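Local coordinates for protein negative regulator of ofd1 (Schizosaccharomyces pombe, PDB 3QTM) that is required for correct translation termination, directly inhibits Ofd1 and promotes stability of the Sre1 N-terminal transcription factor domain, probably by blocking Ofd1-accelerated degradation, at residues A[315-318]-A[319-323]; A[293-296]-A[297-301]; A[47-50]-A[51-55]. All coordinates share one frame; numbering follows the deposited sequence.

How the contacts relate
Contacts 1 and 2 belong together. They sit on helices that follow one another in the chain, 309-328 and 292-305, and the centres of the two contacts are about 8 Å apart. A salt bridge and packing join them: Glu318 OE1 meets Lys299 NZ at 2.8 Å, and among the packing pairs Ile323 CG1 lies against Ala296 CB at 3.6 Å and the CB of Ala319 rests by the backbone oxygen of Ala296. Contact 3 lies across the centre of the chain, on helix 38-58 of the N-terminal family region, its centre about 57 Å from that of contact 1 and about 50 Å from that of contact 2. A sulfate, probably from the crystallisation liquor, is bound at contact 3.

Contact 1 (A[315-318]-A[319-323]); sequences YLKE and ACNAI
Four regular i to i+4 bonds join 315-318 to 319-323, from Ala319 N to Tyr315 O through Ala322 N to Glu318 O, all at helical phi and psi; the straightest, Asn321 N to Lys317 O, is 2.9 Å long with an N-H...O angle of 168°. The same pair also meets through its side chains, which cross obliquely. Lys317 starts with CG opposite its own nitrogen (chi1 -163°) and stays extended, which brings CE to 4.0 Å from Asn321 ND2, a loose contact between the methylene and the amide nitrogen. The amide carbon Asn321 CG lies 3.4 Å from Lys317 O, close to the carbonyl oxygen that the backbone N-H of Asn321 already uses. On the inner side small residues do the work: the CB of Ala319 sits 3.7 Å from both Tyr315 O and Leu316 O, and Cys320 CB is 3.5 Å from Leu316 O. Glu318 sends its carboxylate out to Lys299 of the preceding helix. An outer polar edge and an inner face where Ala319 packs between helix 292-305 and Phe340 of helix 335-343, with Cys320 resting on Tyr344, suit the helical hairpins of a tetratricopeptide-like fold.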
ATOM      1  N   TYR A 315       0.760  28.334 -14.481  1.00 33.06           N
ATOM      2  CA  TYR A 315       1.182  26.938 -14.458  1.00 31.44           C
ATOM      3  C   TYR A 315       2.377  26.698 -15.385  1.00 35.90           C
ATOM      4  O   TYR A 315       3.360  26.061 -14.990  1.00 32.53           O
ATOM      5  CB  TYR A 315       0.024  26.017 -14.847  1.00 31.20           C
ATOM      6  CG  TYR A 315      -1.173  26.075 -13.913  1.00 32.52           C
ATOM      7  CD1 TYR A 315      -1.004  26.177 -12.532  1.00 29.85           C
ATOM      8  CD2 TYR A 315      -2.470  25.995 -14.411  1.00 30.96           C
ATOM      9  CE1 TYR A 315      -2.096  26.220 -11.675  1.00 28.69           C
ATOM     10  CE2 TYR A 315      -3.573  26.025 -13.559  1.00 32.55           C
ATOM     11  CZ  TYR A 315      -3.379  26.145 -12.193  1.00 32.24           C
ATOM     12  OH  TYR A 315      -4.470  26.181 -11.343  1.00 33.97           O
ATOM     13  N   LEU A 316       2.293  27.218 -16.611  1.00 34.92           N
ATOM     14  CA  LEU A 316       3.336  26.986 -17.607  1.00 34.27           C
ATOM     15  C   LEU A 316       4.671  27.576 -17.168  1.00 36.13           C
ATOM     16  O   LEU A 316       5.714  26.947 -17.348  1.00 31.71           O
ATOM     17  CB  LEU A 316       2.928  27.547 -18.972  1.00 36.66           C
ATOM     18  CG  LEU A 316       1.751  26.824 -19.635  1.00 42.43           C
ATOM     19  CD1 LEU A 316       1.322  27.502 -20.952  1.00 37.66           C
ATOM     20  CD2 LEU A 316       2.078  25.348 -19.859  1.00 40.28           C
ATOM     21  N   LYS A 317       4.634  28.779 -16.594  1.00 33.88           N
ATOM     22  CA  LYS A 317       5.846  29.403 -16.083  1.00 35.89           C
ATOM     23  C   LYS A 317       6.452  28.551 -14.972  1.00 33.21           C
ATOM     24  O   LYS A 317       7.658  28.314 -14.955  1.00 32.90           O
ATOM     25  CB  LYS A 317       5.585  30.819 -15.555  1.00 34.84           C
ATOM     26  CG  LYS A 317       6.882  31.627 -15.417  1.00 46.17           C
ATOM     27  CD  LYS A 317       6.752  32.888 -14.556  1.00 52.07           C
ATOM     28  CE  LYS A 317       8.131  33.556 -14.389  1.00 66.08           C
ATOM     29  NZ  LYS A 317       8.228  34.562 -13.283  1.00 65.09           N
ATOM     30  N   GLU A 318       5.612  28.101 -14.044  1.00 30.75           N
ATOM     31  CA  GLU A 318       6.079  27.241 -12.950  1.00 34.59           C
ATOM     32  C   GLU A 318       6.746  25.956 -13.464  1.00 31.10           C
ATOM     33  O   GLU A 318       7.792  25.558 -12.967  1.00 29.37           O
ATOM     34  CB  GLU A 318       4.940  26.916 -11.976  1.00 30.36           C
ATOM     35  CG  GLU A 318       4.499  28.112 -11.140  1.00 33.12           C
ATOM     36  CD  GLU A 318       3.433  27.759 -10.113  1.00 35.49           C
ATOM     37  OE1 GLU A 318       2.378  27.217 -10.506  1.00 30.93           O
ATOM     38  OE2 GLU A 318       3.653  28.020  -8.906  1.00 37.91           O
ATOM     39  N   ALA A 319       6.151  25.324 -14.474  1.00 31.89           N
ATOM     40  CA  ALA A 319       6.750  24.127 -15.058  1.00 31.63           C
ATOM     41  C   ALA A 319       8.112  24.435 -15.684  1.00 32.90           C
ATOM     42  O   ALA A 319       9.079  23.685 -15.511  1.00 31.10           O
ATOM     43  CB  ALA A 319       5.812  23.509 -16.087  1.00 31.47           C
ATOM     44  N   CYS A 320       8.186  25.546 -16.406  1.00 34.65           N
ATOM     45  CA  CYS A 320       9.420  25.933 -17.084  1.00 33.08           C
ATOM     46  C   CYS A 320      10.552  26.216 -16.109  1.00 34.61           C
ATOM     47  O   CYS A 320      11.695  25.787 -16.315  1.00 35.14           O
ATOM     48  CB  CYS A 320       9.179  27.161 -17.953  1.00 37.96           C
ATOM     49  SG  CYS A 320      10.539  27.500 -19.054  1.00 53.37           S
ATOM     50  N   ASN A 321      10.232  26.952 -15.049  1.00 33.53           N
ATOM     51  CA  ASN A 321      11.212  27.258 -14.019  1.00 37.13           C
ATOM     52  C   ASN A 321      11.727  25.977 -13.373  1.00 33.47           C
ATOM     53  O   ASN A 321      12.921  25.834 -13.120  1.00 35.12           O
ATOM     54  CB  ASN A 321      10.599  28.155 -12.936  1.00 38.53           C
ATOM     55  CG  ASN A 321      10.406  29.588 -13.394  1.00 40.95           C
ATOM     56  OD1 ASN A 321      10.929  30.004 -14.428  1.00 41.71           O
ATOM     57  ND2 ASN A 321       9.653  30.358 -12.612  1.00 41.54           N
ATOM     58  N   ALA A 322      10.808  25.055 -13.096  1.00 33.02           N
ATOM     59  CA  ALA A 322      11.151  23.795 -12.453  1.00 32.47           C
ATOM     60  C   ALA A 322      12.132  23.031 -13.335  1.00 28.95           C
ATOM     61  O   ALA A 322      13.184  22.598 -12.867  1.00 29.52           O
ATOM     62  CB  ALA A 322       9.900  22.970 -12.193  1.00 26.84           C
ATOM     63  N   ILE A 323      11.782  22.889 -14.608  1.00 28.40           N
ATOM     64  CA  ILE A 323      12.618  22.198 -15.582  1.00 30.92           C
ATOM     65  C   ILE A 323      13.989  22.865 -15.751  1.00 32.75           C
ATOM     66  O   ILE A 323      15.023  22.195 -15.734  1.00 32.08           O
ATOM     67  CB  ILE A 323      11.917  22.128 -16.948  1.00 33.08           C
ATOM     68  CG1 ILE A 323      10.613  21.342 -16.830  1.00 31.92           C
ATOM     69  CG2 ILE A 323      12.843  21.505 -18.006  1.00 34.75           C
ATOM     70  CD1 ILE A 323       9.818  21.283 -18.123  1.00 35.91           C
TER

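Contact 2 (A[293-296]-A[297-301]); sequences LKLA and DIKMD
In Leu295 CG swings to the carbonyl side (chi1 169°), while Lys299 places CG beside its own nitrogen and bends again at chi2 (-69°); together these turns lay the two side chains slantwise over each other, Leu295 CD1 lying 3.7 Å from Lys299 CE. The methyl thus covers the aliphatic part of the lysine, whose ammonium runs on to Glu318. Met300, a selenomethionine, folds back at chi3, and its CE lies nearest the carbonyl of Ala296, with CG also beside it; CE is modelled 3.4 Å from Ala296 CB, so tight that the placement of this methyl is doubtful. Beneath these contacts runs the ordinary helical bonding, Lys299 N to Leu295 O at 2.9 Å among them. Helix 292-305 is one of the stacked helices of this tetratricopeptide-like protein: Ile298 turns to Val276 of helix 262-285, while Met300 faces Ala319 of helix 309-328 and Phe340 of helix 335-343. Asp297 lies with CG 3.2 Å from Leu293 O, close to the carbonyl that its own N-H bonds at 3.0 Å, and OD1 accepts from the hydroxyl of Tyr337. With only a methyl at Asp297, as in an alanine, the hydroxyl of Tyr337 is likely to lose its carboxylate partner, and one polar tie to helix 335-343 with it. Towards helix 229-254, Lys294 bends at chi2 and chi4, passing its CE 4.2 Å from Ile298 CD1 and packing on Leu240.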
ATOM      1  N   LEU A 293      11.182  17.740 -11.922  1.00 29.70           N
ATOM      2  CA  LEU A 293      10.479  17.278 -13.120  1.00 29.75           C
ATOM      3  C   LEU A 293       9.085  16.729 -12.804  1.00 30.59           C
ATOM      4  O   LEU A 293       8.173  16.880 -13.600  1.00 31.48           O
ATOM      5  CB  LEU A 293      11.296  16.226 -13.869  1.00 31.09           C
ATOM      6  CG  LEU A 293      12.694  16.673 -14.300  1.00 34.41           C
ATOM      7  CD1 LEU A 293      13.399  15.540 -15.062  1.00 34.06           C
ATOM      8  CD2 LEU A 293      12.618  17.961 -15.136  1.00 34.58           C
ATOM      9  N   LYS A 294       8.926  16.087 -11.649  1.00 28.15           N
ATOM     10  CA  LYS A 294       7.611  15.623 -11.209  1.00 29.15           C
ATOM     11  C   LYS A 294       6.669  16.800 -10.945  1.00 28.39           C
ATOM     12  O   LYS A 294       5.485  16.759 -11.291  1.00 27.29           O
ATOM     13  CB  LYS A 294       7.729  14.752  -9.956  1.00 29.55           C
ATOM     14  CG  LYS A 294       6.387  14.288  -9.401  1.00 33.28           C
ATOM     15  CD  LYS A 294       5.542  13.651 -10.497  1.00 36.64           C
ATOM     16  CE  LYS A 294       4.330  12.931  -9.931  1.00 38.78           C
ATOM     17  NZ  LYS A 294       4.752  11.782  -9.090  1.00 48.71           N
ATOM     18  N   LEU A 295       7.202  17.852 -10.336  1.00 29.42           N
ATOM     19  CA  LEU A 295       6.435  19.082 -10.143  1.00 29.07           C
ATOM     20  C   LEU A 295       6.023  19.644 -11.502  1.00 30.47           C
ATOM     21  O   LEU A 295       4.863  19.993 -11.723  1.00 28.38           O
ATOM     22  CB  LEU A 295       7.257  20.115  -9.357  1.00 27.06           C
ATOM     23  CG  LEU A 295       6.688  21.540  -9.306  1.00 33.96           C
ATOM     24  CD1 LEU A 295       5.252  21.553  -8.759  1.00 29.18           C
ATOM     25  CD2 LEU A 295       7.587  22.471  -8.495  1.00 29.73           C
ATOM     26  N   ALA A 296       6.985  19.711 -12.415  1.00 30.96           N
ATOM     27  CA  ALA A 296       6.731  20.197 -13.762  1.00 30.87           C
ATOM     28  C   ALA A 296       5.571  19.459 -14.442  1.00 32.78           C
ATOM     29  O   ALA A 296       4.704  20.089 -15.052  1.00 31.66           O
ATOM     30  CB  ALA A 296       8.004  20.104 -14.605  1.00 31.12           C
ATOM     31  N   ASP A 297       5.551  18.128 -14.339  1.00 32.97           N
ATOM     32  CA  ASP A 297       4.487  17.334 -14.959  1.00 30.57           C
ATOM     33  C   ASP A 297       3.114  17.645 -14.372  1.00 30.82           C
ATOM     34  O   ASP A 297       2.125  17.711 -15.093  1.00 30.00           O
ATOM     35  CB  ASP A 297       4.760  15.840 -14.807  1.00 34.12           C
ATOM     36  CG  ASP A 297       6.042  15.403 -15.502  1.00 39.36           C
ATOM     37  OD1 ASP A 297       6.508  16.114 -16.424  1.00 40.28           O
ATOM     38  OD2 ASP A 297       6.577  14.339 -15.120  1.00 42.38           O
ATOM     39  N   ILE A 298       3.055  17.812 -13.057  1.00 29.83           N
ATOM     40  CA  ILE A 298       1.803  18.162 -12.390  1.00 30.87           C
ATOM     41  C   ILE A 298       1.307  19.538 -12.852  1.00 32.30           C
ATOM     42  O   ILE A 298       0.127  19.724 -13.143  1.00 31.29           O
ATOM     43  CB  ILE A 298       1.980  18.157 -10.864  1.00 27.39           C
ATOM     44  CG1 ILE A 298       2.370  16.749 -10.384  1.00 27.82           C
ATOM     45  CG2 ILE A 298       0.714  18.643 -10.169  1.00 30.10           C
ATOM     46  CD1 ILE A 298       2.835  16.703  -8.933  1.00 27.21           C
ATOM     47  N   LYS A 299       2.218  20.503 -12.922  1.00 30.33           N
ATOM     48  CA  LYS A 299       1.864  21.836 -13.388  1.00 31.87           C
ATOM     49  C   LYS A 299       1.402  21.833 -14.848  1.00 32.95           C
ATOM     50  O   LYS A 299       0.487  22.568 -15.217  1.00 32.26           O
ATOM     51  CB  LYS A 299       3.046  22.782 -13.198  1.00 30.07           C
ATOM     52  CG  LYS A 299       3.399  23.024 -11.731  1.00 32.71           C
ATOM     53  CD  LYS A 299       2.314  23.831 -11.003  1.00 29.50           C
ATOM     54  CE  LYS A 299       2.750  24.194  -9.581  1.00 30.98           C
ATOM     55  NZ  LYS A 299       1.734  25.021  -8.858  1.00 28.84           N
HETATM   56  N   MSE A 300       2.029  20.999 -15.672  1.00 31.30           N
HETATM   57  CA  MSE A 300       1.648  20.886 -17.078  1.00 33.39           C
HETATM   58  C   MSE A 300       0.269  20.260 -17.246  1.00 34.36           C
HETATM   59  O   MSE A 300      -0.471  20.622 -18.152  1.00 35.11           O
HETATM   60  CB  MSE A 300       2.688  20.089 -17.860  1.00 34.19           C
HETATM   61  CG  MSE A 300       3.937  20.877 -18.197  1.00 41.26           C
HETATM   62 SE   MSE A 300       5.312  19.753 -19.031  1.00 73.96          SE
HETATM   63  CE  MSE A 300       6.364  19.248 -17.485  1.00 41.78           C
ATOM     64  N   ASP A 301      -0.074  19.327 -16.360  1.00 36.03           N
ATOM     65  CA  ASP A 301      -1.432  18.787 -16.294  1.00 35.41           C
ATOM     66  C   ASP A 301      -2.441  19.867 -15.885  1.00 34.46           C
ATOM     67  O   ASP A 301      -3.540  19.948 -16.433  1.00 33.69           O
ATOM     68  CB  ASP A 301      -1.494  17.619 -15.306  1.00 34.39           C
ATOM     69  CG  ASP A 301      -0.884  16.335 -15.869  1.00 40.38           C
ATOM     70  OD1 ASP A 301      -0.836  16.184 -17.112  1.00 38.65           O
ATOM     71  OD2 ASP A 301      -0.465  15.472 -15.061  1.00 37.59           O
TER

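Contact 3 (A[47-50]-A[51-55]); sequences GTIH and EADRI. With SO4 (sulfate ion), chain C.
Arg54 opens with its CB 3.6 Å from His50 O, the carbonyl its backbone N-H bonds at 2.9 Å with an angle of 151°. With CG trans to the main-chain nitrogen (chi1 -169°), the chain leaves the helix and its carbons run past the sulfate: CG is 3.3 Å and CD 3.2 Å from O2 of the anion. A bend at chi3 then carries the guanidinium round, and NH1 donates to the same O2 at 2.6 Å, the oxygen lying at the edge of the group and close to its plane. On the way NE looks back to Glu51 OE1 at 3.7 Å, a long salt bridge within 51-55, for which the glutamate bends at chi2. One residue back along the helix, Ile49 and Asp53 lie side by side and point the same way; CG2 of Ile49 passes 4.1 Å from Asp53 OD2, and the OD1 of that carboxylate takes a weak bond from Tyr73 of helix 67-82. Thr48 and Ala52 look inward, towards helices 15-34 and 67-82, the threonine hydroxyl bonding to Leu44 O. Arg57 NH2 also bonds the sulfate. Arg54 and Arg57 thus supply the positive charge, which Glu51 would probably temper at Arg54; the sulfate, probably from the crystallisation liquor, marks where two arginines can gather round an anion without implying a natural ligand.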
ATOM      1  N   GLY A  47      10.512 -19.502  12.342  1.00 19.87           N
ATOM      2  CA  GLY A  47      10.690 -19.552  13.784  1.00 22.69           C
ATOM      3  C   GLY A  47       9.442 -19.014  14.466  1.00 23.66           C
ATOM      4  O   GLY A  47       8.965 -19.589  15.445  1.00 21.43           O
ATOM      5  N   THR A  48       8.896 -17.925  13.923  1.00 18.56           N
ATOM      6  CA  THR A  48       7.642 -17.360  14.423  1.00 19.94           C
ATOM      7  C   THR A  48       6.524 -18.380  14.404  1.00 21.29           C
ATOM      8  O   THR A  48       5.773 -18.541  15.375  1.00 21.55           O
ATOM      9  CB  THR A  48       7.214 -16.155  13.576  1.00 21.15           C
ATOM     10  OG1 THR A  48       8.309 -15.244  13.486  1.00 19.69           O
ATOM     11  CG2 THR A  48       5.991 -15.441  14.196  1.00 17.15           C
ATOM     12  N   ILE A  49       6.419 -19.084  13.286  1.00 19.97           N
ATOM     13  CA  ILE A  49       5.383 -20.094  13.128  1.00 21.95           C
ATOM     14  C   ILE A  49       5.545 -21.207  14.171  1.00 21.79           C
ATOM     15  O   ILE A  49       4.582 -21.599  14.833  1.00 21.98           O
ATOM     16  CB  ILE A  49       5.381 -20.658  11.686  1.00 18.38           C
ATOM     17  CG1 ILE A  49       4.845 -19.584  10.732  1.00 19.70           C
ATOM     18  CG2 ILE A  49       4.578 -21.978  11.605  1.00 18.82           C
ATOM     19  CD1 ILE A  49       5.207 -19.781   9.239  1.00 17.65           C
ATOM     20  N   HIS A  50       6.766 -21.697  14.332  1.00 19.95           N
ATOM     21  CA  HIS A  50       7.045 -22.722  15.345  1.00 24.60           C
ATOM     22  C   HIS A  50       6.708 -22.243  16.752  1.00 23.02           C
ATOM     23  O   HIS A  50       6.129 -22.984  17.556  1.00 20.75           O
ATOM     24  CB  HIS A  50       8.511 -23.157  15.300  1.00 23.89           C
ATOM     25  CG  HIS A  50       8.892 -23.856  14.030  1.00 31.61           C
ATOM     26  ND1 HIS A  50      10.081 -23.614  13.375  1.00 30.13           N
ATOM     27  CD2 HIS A  50       8.238 -24.781  13.290  1.00 32.16           C
ATOM     28  CE1 HIS A  50      10.150 -24.373  12.296  1.00 30.34           C
ATOM     29  NE2 HIS A  50       9.040 -25.086  12.218  1.00 35.88           N
ATOM     30  N   GLU A  51       7.085 -21.010  17.067  1.00 21.86           N
ATOM     31  CA  GLU A  51       6.821 -20.506  18.404  1.00 22.78           C
ATOM     32  C   GLU A  51       5.305 -20.396  18.610  1.00 23.34           C
ATOM     33  O   GLU A  51       4.802 -20.704  19.680  1.00 20.52           O
ATOM     34  CB  GLU A  51       7.523 -19.168  18.634  1.00 23.15           C
ATOM     35  CG  GLU A  51       7.306 -18.589  20.027  1.00 30.50           C
ATOM     36  CD  GLU A  51       7.723 -19.545  21.158  1.00 31.90           C
ATOM     37  OE1 GLU A  51       8.639 -20.382  20.959  1.00 27.97           O
ATOM     38  OE2 GLU A  51       7.121 -19.443  22.250  1.00 30.96           O
ATOM     39  N   ALA A  52       4.582 -19.993  17.563  1.00 22.67           N
ATOM     40  CA  ALA A  52       3.129 -19.885  17.644  1.00 21.75           C
ATOM     41  C   ALA A  52       2.521 -21.246  17.936  1.00 22.56           C
ATOM     42  O   ALA A  52       1.609 -21.373  18.766  1.00 21.59           O
ATOM     43  CB  ALA A  52       2.546 -19.293  16.346  1.00 21.35           C
ATOM     44  N   ASP A  53       3.031 -22.267  17.252  1.00 20.01           N
ATOM     45  CA  ASP A  53       2.571 -23.634  17.466  1.00 22.77           C
ATOM     46  C   ASP A  53       2.844 -24.068  18.905  1.00 26.00           C
ATOM     47  O   ASP A  53       2.019 -24.740  19.530  1.00 22.41           O
ATOM     48  CB  ASP A  53       3.236 -24.611  16.485  1.00 24.10           C
ATOM     49  CG  ASP A  53       2.638 -24.527  15.074  1.00 30.12           C
ATOM     50  OD1 ASP A  53       1.515 -23.988  14.931  1.00 27.18           O
ATOM     51  OD2 ASP A  53       3.294 -24.993  14.113  1.00 32.81           O
ATOM     52  N   ARG A  54       4.003 -23.682  19.428  1.00 22.29           N
ATOM     53  CA  ARG A  54       4.362 -24.048  20.792  1.00 27.38           C
ATOM     54  C   ARG A  54       3.383 -23.391  21.761  1.00 25.85           C
ATOM     55  O   ARG A  54       2.946 -24.011  22.733  1.00 26.61           O
ATOM     56  CB  ARG A  54       5.802 -23.638  21.126  1.00 24.12           C
ATOM     57  CG  ARG A  54       6.320 -24.225  22.454  1.00 35.36           C
ATOM     58  CD  ARG A  54       7.790 -23.864  22.720  1.00 33.63           C
ATOM     59  NE  ARG A  54       8.618 -24.066  21.530  1.00 36.87           N
ATOM     60  CZ  ARG A  54       9.269 -25.189  21.244  1.00 43.26           C
ATOM     61  NH1 ARG A  54       9.204 -26.228  22.067  1.00 47.19           N
ATOM     62  NH2 ARG A  54       9.986 -25.277  20.128  1.00 44.10           N
ATOM     63  N   ILE A  55       3.036 -22.139  21.493  1.00 21.72           N
ATOM     64  CA  ILE A  55       2.091 -21.435  22.354  1.00 21.25           C
ATOM     65  C   ILE A  55       0.729 -22.130  22.329  1.00 26.66           C
ATOM     66  O   ILE A  55       0.089 -22.288  23.367  1.00 24.95           O
ATOM     67  CB  ILE A  55       1.970 -19.958  21.969  1.00 24.74           C
ATOM     68  CG1 ILE A  55       3.270 -19.226  22.318  1.00 26.64           C
ATOM     69  CG2 ILE A  55       0.791 -19.312  22.671  1.00 21.98           C
ATOM     70  CD1 ILE A  55       3.342 -17.812  21.772  1.00 26.61           C
TER
HETATM   71  S   SO4 C   2       7.092 -28.094  23.742  1.00 71.88           S
HETATM   72  O1  SO4 C   2       5.626 -28.033  23.706  1.00 53.29           O
HETATM   73  O2  SO4 C   2       7.638 -26.788  24.120  1.00 61.23           O
HETATM   74  O3  SO4 C   2       7.522 -29.070  24.744  1.00 76.88           O
HETATM   75  O4  SO4 C   2       7.606 -28.492  22.430  1.00 60.01           O